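Local coordinates for endonuclease NucS (Pyrococcus abyssi, PDB 2VLD), which cleaves the 3' and 5' single-stranded extremities of branched DNA, binds single-stranded DNA and interacts with PCNA, at residues 78-83 and 88-93; 53-56 and 62-65; 16-21 and 108-113. The protein carries 2 engineered substitutions. All coordinates share one frame; numbering follows the deposited sequence.

Contact 1: residues 78-83 and 88-93. Engineered in segment 88-93: Met89 (natural residue Ile).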
loop_
_atom_site.group_PDB
_atom_site.type_symbol
_atom_site.label_atom_id
_atom_site.label_comp_id
_atom_site.label_asym_id
_atom_site.label_seq_id
_atom_site.Cartn_x
_atom_site.Cartn_y
_atom_site.Cartn_z
ATOM N N PRO A 78 -3.933 11.599 -4.474
ATOM C CA PRO A 78 -3.184 12.335 -5.505
ATOM C C PRO A 78 -3.450 13.837 -5.397
ATOM O O PRO A 78 -4.577 14.250 -5.160
ATOM C CB PRO A 78 -3.765 11.798 -6.818
ATOM C CG PRO A 78 -4.274 10.443 -6.478
ATOM C CD PRO A 78 -4.722 10.487 -5.051
ATOM N N GLY A 79 -2.397 14.628 -5.511
ATOM C CA GLY A 79 -2.535 16.074 -5.532
ATOM C C GLY A 79 -2.084 16.744 -4.250
ATOM O O GLY A 79 -2.244 17.964 -4.092
ATOM N N SER A 80 -1.519 15.957 -3.343
ATOM C CA SER A 80 -0.987 16.457 -2.084
ATOM C C SER A 80 0.493 16.726 -2.280
ATOM O O SER A 80 1.162 15.997 -3.000
ATOM C CB SER A 80 -1.171 15.415 -0.970
ATOM O OG SER A 80 -2.471 14.860 -0.942
ATOM N N LYS A 81 1.004 17.758 -1.619
ATOM C CA LYS A 81 2.369 18.253 -1.861
ATOM C C LYS A 81 3.338 17.735 -0.788
ATOM O O LYS A 81 2.989 17.679 0.389
ATOM C CB LYS A 81 2.354 19.792 -1.968
ATOM C CG LYS A 81 3.714 20.503 -1.990
ATOM C CD LYS A 81 4.514 20.255 -3.268
ATOM C CE LYS A 81 5.952 20.748 -3.112
ATOM N NZ LYS A 81 6.786 20.438 -4.310
ATOM N N VAL A 82 4.543 17.355 -1.215
ATOM C CA VAL A 82 5.532 16.727 -0.341
ATOM C C VAL A 82 6.686 17.660 0.024
ATOM O O VAL A 82 7.179 18.409 -0.821
ATOM C CB VAL A 82 6.107 15.439 -0.967
ATOM C CG1 VAL A 82 6.862 14.630 0.079
ATOM C CG2 VAL A 82 4.996 14.582 -1.561
ATOM N N THR A 83 7.127 17.574 1.277
ATOM C CA THR A 83 8.078 18.503 1.868
ATOM C C THR A 83 8.998 17.753 2.826
ATOM O O THR A 83 8.559 16.806 3.467
ATOM C CB THR A 83 7.299 19.619 2.603
ATOM O OG1 THR A 83 7.075 20.703 1.700
ATOM C CG2 THR A 83 8.038 20.143 3.814
ATOM N N SER A 88 9.018 13.956 6.672
ATOM C CA SER A 88 8.326 14.096 5.405
ATOM C C SER A 88 6.908 14.513 5.763
ATOM O O SER A 88 6.273 13.881 6.618
ATOM C CB SER A 88 8.346 12.796 4.603
ATOM O OG SER A 88 9.674 12.425 4.292
HETATM N N MSE A 89 6.438 15.602 5.156
HETATM C CA MSE A 89 5.055 16.024 5.286
HETATM C C MSE A 89 4.353 15.963 3.946
HETATM O O MSE A 89 4.912 16.327 2.910
HETATM C CB MSE A 89 4.936 17.459 5.803
HETATM C CG MSE A 89 5.491 17.738 7.187
HETATM SE SE MSE A 89 7.008 18.975 7.126
HETATM C CE MSE A 89 6.162 20.738 7.372
ATOM N N ILE A 90 3.109 15.519 3.973
ATOM C CA ILE A 90 2.244 15.680 2.827
ATOM C C ILE A 90 1.041 16.490 3.279
ATOM O O ILE A 90 0.321 16.094 4.204
ATOM C CB ILE A 90 1.929 14.309 2.118
ATOM C CG1 ILE A 90 1.204 14.525 0.791
ATOM C CG2 ILE A 90 1.129 13.404 2.972
ATOM C CD1 ILE A 90 1.798 13.694 -0.396
ATOM N N SER A 91 0.888 17.663 2.673
ATOM C CA SER A 91 -0.210 18.555 2.984
ATOM C C SER A 91 -1.130 18.656 1.791
ATOM O O SER A 91 -0.691 18.892 0.661
ATOM C CB SER A 91 0.282 19.963 3.351
ATOM O OG SER A 91 1.294 19.912 4.331
ATOM N N ILE A 92 -2.413 18.460 2.052
ATOM C CA ILE A 92 -3.442 18.821 1.108
ATOM C C ILE A 92 -4.145 20.029 1.732
ATOM O O ILE A 92 -4.883 19.916 2.700
ATOM C CB ILE A 92 -4.366 17.581 0.667
ATOM C CG1 ILE A 92 -5.283 17.941 -0.515
ATOM C CG2 ILE A 92 -5.169 16.985 1.823
ATOM C CD1 ILE A 92 -5.644 16.778 -1.487
ATOM N N ARG A 93 -3.833 21.212 1.235
ATOM C CA ARG A 93 -4.681 22.353 1.542
ATOM C C ARG A 93 -5.637 22.531 0.392
ATOM O O ARG A 93 -5.962 23.660 0.007
ATOM C CB ARG A 93 -3.900 23.637 1.827
ATOM C CG ARG A 93 -2.540 23.750 1.193
ATOM C CD ARG A 93 -1.846 24.857 1.915
ATOM N NE ARG A 93 -0.435 24.622 2.184
ATOM C CZ ARG A 93 0.162 24.979 3.318
ATOM N NH1 ARG A 93 -0.541 25.556 4.289
ATOM N NH2 ARG A 93 1.455 24.744 3.496
#

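Contact 2: residues 53-56 and 62-65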
loop_
_atom_site.group_PDB
_atom_site.type_symbol
_atom_site.label_atom_id
_atom_site.label_comp_id
_atom_site.label_asym_id
_atom_site.label_seq_id
_atom_site.Cartn_x
_atom_site.Cartn_y
_atom_site.Cartn_z
ATOM N N ILE A 53 6.378 1.401 6.493
ATOM C CA ILE A 53 6.762 1.542 5.095
ATOM C C ILE A 53 5.962 2.705 4.530
ATOM O O ILE A 53 4.740 2.756 4.708
ATOM C CB ILE A 53 6.421 0.289 4.274
ATOM C CG1 ILE A 53 7.030 -0.954 4.926
ATOM C CG2 ILE A 53 6.940 0.442 2.870
ATOM C CD1 ILE A 53 6.737 -2.246 4.197
ATOM N N ILE A 54 6.645 3.622 3.859
ATOM C CA ILE A 54 6.041 4.863 3.416
ATOM C C ILE A 54 6.234 4.983 1.909
ATOM O O ILE A 54 7.381 4.947 1.422
ATOM C CB ILE A 54 6.705 6.083 4.112
ATOM C CG1 ILE A 54 6.417 6.091 5.615
ATOM C CG2 ILE A 54 6.219 7.388 3.503
ATOM C CD1 ILE A 54 7.540 5.578 6.459
ATOM N N ILE A 55 5.130 5.154 1.178
ATOM C CA ILE A 55 5.149 5.151 -0.279
ATOM C C ILE A 55 4.699 6.513 -0.808
ATOM O O ILE A 55 3.628 7.003 -0.456
ATOM C CB ILE A 55 4.279 3.995 -0.836
ATOM C CG1 ILE A 55 4.875 2.649 -0.416
ATOM C CG2 ILE A 55 4.191 4.048 -2.344
ATOM C CD1 ILE A 55 4.003 1.440 -0.703
ATOM N N ILE A 56 5.533 7.133 -1.629
ATOM C CA ILE A 56 5.233 8.441 -2.161
ATOM C C ILE A 56 5.234 8.303 -3.673
ATOM O O ILE A 56 6.248 7.954 -4.285
ATOM C CB ILE A 56 6.281 9.506 -1.723
ATOM C CG1 ILE A 56 6.480 9.487 -0.198
ATOM C CG2 ILE A 56 5.882 10.890 -2.217
ATOM C CD1 ILE A 56 7.706 10.265 0.284
ATOM N N PHE A 62 0.297 9.286 -1.063
ATOM C CA PHE A 62 1.203 9.105 0.057
ATOM C C PHE A 62 0.563 8.047 0.949
ATOM O O PHE A 62 -0.615 8.192 1.286
ATOM C CB PHE A 62 1.302 10.433 0.808
ATOM C CG PHE A 62 2.411 10.489 1.803
ATOM C CD1 PHE A 62 2.244 9.985 3.091
ATOM C CD2 PHE A 62 3.618 11.085 1.475
ATOM C CE1 PHE A 62 3.293 10.049 4.032
ATOM C CE2 PHE A 62 4.668 11.154 2.399
ATOM C CZ PHE A 62 4.504 10.630 3.679
ATOM N N LEU A 63 1.297 6.986 1.296
ATOM C CA LEU A 63 0.722 5.877 2.025
ATOM C C LEU A 63 1.656 5.455 3.132
ATOM O O LEU A 63 2.874 5.386 2.927
ATOM C CB LEU A 63 0.508 4.645 1.117
ATOM C CG LEU A 63 -0.085 4.896 -0.265
ATOM C CD1 LEU A 63 0.030 3.654 -1.104
ATOM C CD2 LEU A 63 -1.505 5.252 -0.059
ATOM N N ILE A 64 1.096 5.152 4.290
ATOM C CA ILE A 64 1.896 4.717 5.405
ATOM C C ILE A 64 1.408 3.339 5.866
ATOM O O ILE A 64 0.239 3.160 6.278
ATOM C CB ILE A 64 1.832 5.737 6.556
ATOM C CG1 ILE A 64 2.421 7.079 6.123
ATOM C CG2 ILE A 64 2.568 5.231 7.792
ATOM C CD1 ILE A 64 2.227 8.162 7.179
ATOM N N HIS A 65 2.288 2.357 5.768
ATOM C CA HIS A 65 1.912 0.996 6.147
ATOM C C HIS A 65 2.701 0.584 7.337
ATOM O O HIS A 65 3.907 0.838 7.405
ATOM C CB HIS A 65 2.160 -0.014 5.013
ATOM C CG HIS A 65 0.976 -0.218 4.134
ATOM N ND1 HIS A 65 0.796 0.473 2.949
ATOM C CD2 HIS A 65 -0.106 -1.018 4.276
ATOM C CE1 HIS A 65 -0.347 0.105 2.394
ATOM N NE2 HIS A 65 -0.919 -0.788 3.188
#

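Contact 3: residues 16-21 and 108-113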
loop_
_atom_site.group_PDB
_atom_site.type_symbol
_atom_site.label_atom_id
_atom_site.label_comp_id
_atom_site.label_asym_id
_atom_site.label_seq_id
_atom_site.Cartn_x
_atom_site.Cartn_y
_atom_site.Cartn_z
ATOM N N LYS A 16 16.974 14.211 0.806
ATOM C CA LYS A 16 16.614 15.342 -0.048
ATOM C C LYS A 16 17.074 15.117 -1.489
ATOM O O LYS A 16 16.318 15.376 -2.421
ATOM C CB LYS A 16 17.144 16.675 0.512
ATOM C CG LYS A 16 16.680 17.924 -0.277
ATOM C CD LYS A 16 17.081 19.268 0.369
ATOM C CE LYS A 16 15.943 19.891 1.199
ATOM N NZ LYS A 16 16.078 19.688 2.678
ATOM N N GLU A 17 18.298 14.622 -1.668
ATOM C CA GLU A 17 18.798 14.287 -3.002
ATOM C C GLU A 17 17.856 13.301 -3.672
ATOM O O GLU A 17 17.451 13.489 -4.819
ATOM C CB GLU A 17 20.213 13.695 -2.937
ATOM C CG GLU A 17 21.338 14.724 -2.956
ATOM C CD GLU A 17 22.721 14.094 -3.071
ATOM O OE1 GLU A 17 22.872 13.115 -3.850
ATOM O OE2 GLU A 17 23.660 14.591 -2.391
ATOM N N LEU A 18 17.497 12.263 -2.927
ATOM C CA LEU A 18 16.688 11.172 -3.445
ATOM C C LEU A 18 15.240 11.564 -3.745
ATOM O O LEU A 18 14.672 11.115 -4.736
ATOM C CB LEU A 18 16.765 9.967 -2.501
ATOM C CG LEU A 18 18.144 9.290 -2.458
ATOM C CD1 LEU A 18 18.258 8.327 -1.291
ATOM C CD2 LEU A 18 18.466 8.578 -3.763
ATOM N N LEU A 19 14.654 12.408 -2.902
ATOM C CA LEU A 19 13.304 12.904 -3.143
ATOM C C LEU A 19 13.253 13.746 -4.413
ATOM O O LEU A 19 12.386 13.535 -5.264
ATOM C CB LEU A 19 12.780 13.707 -1.949
ATOM C CG LEU A 19 12.649 13.047 -0.568
ATOM C CD1 LEU A 19 11.977 14.007 0.388
ATOM C CD2 LEU A 19 11.888 11.726 -0.604
ATOM N N ASP A 20 14.193 14.688 -4.531
ATOM C CA ASP A 20 14.344 15.529 -5.729
ATOM C C ASP A 20 14.625 14.671 -6.956
ATOM O O ASP A 20 14.044 14.888 -8.017
ATOM C CB ASP A 20 15.476 16.556 -5.549
ATOM C CG ASP A 20 15.179 17.597 -4.470
ATOM O OD1 ASP A 20 14.218 17.414 -3.687
ATOM O OD2 ASP A 20 15.925 18.601 -4.404
ATOM N N LEU A 21 15.515 13.696 -6.797
ATOM C CA LEU A 21 15.811 12.752 -7.855
ATOM C C LEU A 21 14.497 12.136 -8.324
ATOM O O LEU A 21 14.213 12.085 -9.522
ATOM C CB LEU A 21 16.761 11.667 -7.343
ATOM C CG LEU A 21 17.799 11.038 -8.281
ATOM C CD1 LEU A 21 18.587 9.978 -7.528
ATOM C CD2 LEU A 21 17.174 10.429 -9.527
ATOM N N TYR A 108 15.922 3.209 7.912
ATOM C CA TYR A 108 16.641 1.977 7.601
ATOM C C TYR A 108 17.052 1.913 6.142
ATOM O O TYR A 108 18.088 1.351 5.809
ATOM C CB TYR A 108 15.808 0.750 7.936
ATOM C CG TYR A 108 15.370 0.656 9.378
ATOM C CD1 TYR A 108 14.017 0.701 9.710
ATOM C CD2 TYR A 108 16.299 0.504 10.411
ATOM C CE1 TYR A 108 13.597 0.594 11.026
ATOM C CE2 TYR A 108 15.886 0.400 11.733
ATOM C CZ TYR A 108 14.534 0.451 12.030
ATOM O OH TYR A 108 14.097 0.353 13.326
ATOM N N SER A 109 16.234 2.484 5.271
ATOM C CA SER A 109 16.517 2.481 3.841
ATOM C C SER A 109 15.494 3.281 3.071
ATOM O O SER A 109 14.341 3.394 3.476
ATOM C CB SER A 109 16.546 1.056 3.277
ATOM O OG SER A 109 16.529 1.088 1.858
ATOM N N LEU A 110 15.937 3.812 1.944
ATOM C CA LEU A 110 15.082 4.505 1.017
ATOM C C LEU A 110 15.323 3.895 -0.357
ATOM O O LEU A 110 16.457 3.609 -0.724
ATOM C CB LEU A 110 15.409 6.001 1.029
ATOM C CG LEU A 110 14.567 6.983 0.211
ATOM C CD1 LEU A 110 14.777 8.409 0.699
ATOM C CD2 LEU A 110 14.882 6.875 -1.280
ATOM N N VAL A 111 14.247 3.689 -1.105
ATOM C CA VAL A 111 14.325 3.136 -2.453
ATOM C C VAL A 111 13.552 4.020 -3.441
ATOM O O VAL A 111 12.357 4.305 -3.241
ATOM C CB VAL A 111 13.738 1.711 -2.501
ATOM C CG1 VAL A 111 13.703 1.197 -3.929
ATOM C CG2 VAL A 111 14.521 0.763 -1.599
ATOM N N VAL A 112 14.232 4.459 -4.494
ATOM C CA VAL A 112 13.569 5.154 -5.593
ATOM C C VAL A 112 13.324 4.112 -6.665
ATOM O O VAL A 112 14.202 3.305 -6.966
ATOM C CB VAL A 112 14.424 6.307 -6.177
ATOM C CG1 VAL A 112 13.673 7.049 -7.280
ATOM C CG2 VAL A 112 14.833 7.275 -5.083
ATOM N N PHE A 113 12.120 4.124 -7.223
ATOM C CA PHE A 113 11.729 3.148 -8.223
ATOM C C PHE A 113 11.161 3.871 -9.427
ATOM O O PHE A 113 10.013 4.292 -9.428
ATOM C CB PHE A 113 10.729 2.161 -7.631
ATOM C CG PHE A 113 10.232 1.135 -8.601
ATOM C CD1 PHE A 113 11.018 0.711 -9.672
ATOM C CD2 PHE A 113 8.977 0.556 -8.424
ATOM C CE1 PHE A 113 10.542 -0.260 -10.569
ATOM C CE2 PHE A 113 8.497 -0.426 -9.309
ATOM C CZ PHE A 113 9.283 -0.831 -10.379
#

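Contact 1: residues 78-83 and 88-93
Strand residues 81-83 and 88-92 run antiparallel, their axes 4.8 Å apart at closest approach and their directions 155° apart, with Lys81 facing Ser91, Val82 facing Ile90 and Thr83 facing Met89. Both outer pairs are of the hydrogen-bonded type: Lys81 N donates to Ser91 O over 3.1 Å in a nearly straight bond (171° at the hydrogen), and Met89 N reaches Thr83 O at 3.0 Å, each bond having its reciprocal. Val82 and Ile90 form the non-hydrogen-bonded pair between them. Here the branch Val82 CG2 meets the end of Ile90, CD1, at 3.5 Å. With CG1 of Ile90 anti to the backbone N (chi1 -171°), the CD1 methyl is carried over toward strand 81-83. This is the beta hairpin of strands 81-84 and 87-92 in the PH-like N-terminal domain, and Ile90 and Ile92 are bonded through their backbones to Leu100 and Glu98 of the next strand. On the face shared by Thr83 and Met89, an engineered selenomethionine, the methyl CG2 of Thr83 lies 3.7 Å from Met89 SE, the two side chains passing at a slant. Ser80 OG, 3.7 Å from Ile92 CB, is hydrogen-bonded to Pro77 O.

Contact 2: residues 53-56 and 62-65
Ile53 and His65 exchange two backbone hydrogen bonds, Ile53 N to His65 O and His65 N to Ile53 O, both 2.7 Å long and close to straight. Two residues on, Ile55 N reaches Leu63 O at 2.9 Å, and Leu63 N returns a bond to Ile55 O at 2.9 Å that is more bent, 146° at the hydrogen. All N and O atoms of these four residues that face across the strands are thus engaged. Ile54, Ile56, Phe62 and Ile64 alternate with them as non-hydrogen-bonded pairs and turn their polar atoms outward: backbone bonds join Ile54 to Ile31 and Ile56 to Val29 beyond one edge, and Phe62 to Gln76 and Ile64 to Asn74 beyond the other. The result is a beta hairpin of strands 50-56 and 62-65, set inside the antiparallel sheet of the PH-like domain, with strand 28-40 next to one arm and strand 74-76 next to the other. The one polar side chain in 53-56 and 62-65, that of buried His65, places NE2 in a hydrogen bond with Arg70 O. On the Ile54, Ile56, Phe62 and Ile64 face the packing is apolar. CG of Phe62 stands anti to the backbone N (chi1 -168°), which swings the ring over toward 53-56: CE2 lies 3.6 Å from Ile56 CG1, CZ lies 3.7 Å from Ile54 CG2, and Ile64 CD1 comes to the ring edge in its plane. The ring also packs on Leu100 of strand 98-104. With an alanine here, Ile54 and Ile56 would probably lose this shared partner, and a gap would open between them and Leu100. On the other face, Ile55 meets Ile55 of the second subunit, and Leu63 packs on His65 of that chain.

Contact 3: residues 16-21 and 108-113
Leu18, on helix 12-25, fits against Leu110 and Val112 of strand 106-113, and apolar contact carries the whole meeting of the two segments, which bury 203 Å² between them. The closest pair is the methyl Leu18 CD1 with Leu110 CD2 at 3.7 Å; Leu18 CB adds a second touch to that same methyl, 3.8 Å from Leu110 CD2. The two leucines, growing from facing elements, slide past one another in opposite directions; CG of Leu110 is anti to the backbone N (chi1 -175°), which extends its methyls toward the helix. The other branch of Leu18, CD2, reaches Val112 CG2 at 4.1 Å, and that valine methyl also sits 3.9 Å from the carbonyl Leu18 O. The fork of Leu18 therefore serves one strand residue with each methyl.

Polar bonding stays within the helix on one side and within the sheet on the other. Inside the helix, Leu21 N donates to Glu17 O at 2.8 Å, while Leu110 and Val112 are backbone-bonded to Lys7 and Ile5, and Ser109, Val111 and Phe113 to strand 28-40. Where Tyr108 and Ser109 both face Phe32, the strand carries a classic beta bulge.

Contacts with the second subunit lie on the opposite strand face: Val111 packs on its Phe32, and the Phe113 ring meets that ring edge-to-face. Alternating residues thus divide the strand between a helix and a dimer interface, the pattern of a helix packed on one face of a beta sheet whose other face forms the dimer interface.

How the contacts relate
All three contacts belong to the N-terminal DNA-binding part of the chain and reach one antiparallel sheet. In sequence, hairpin 53-56/62-65 (contact 2) closes before hairpin 78-83/88-93 (contact 1) opens, and both fall between the helix and the strand that contact 3 joins. The centres of contacts 1 and 2 lie about 12 Å apart, and they touch: Ile90 packs on Phe62, and Val82 on Ile56. Contact 3 is about 13 Å from contact 2 and 17 Å from contact 1, centre to centre, without touching either. Each contact also reaches the second subunit, contacts 2 and 3 through strand side chains and contact 1 through residues at its loop ends, so this domain takes part in the homodimer.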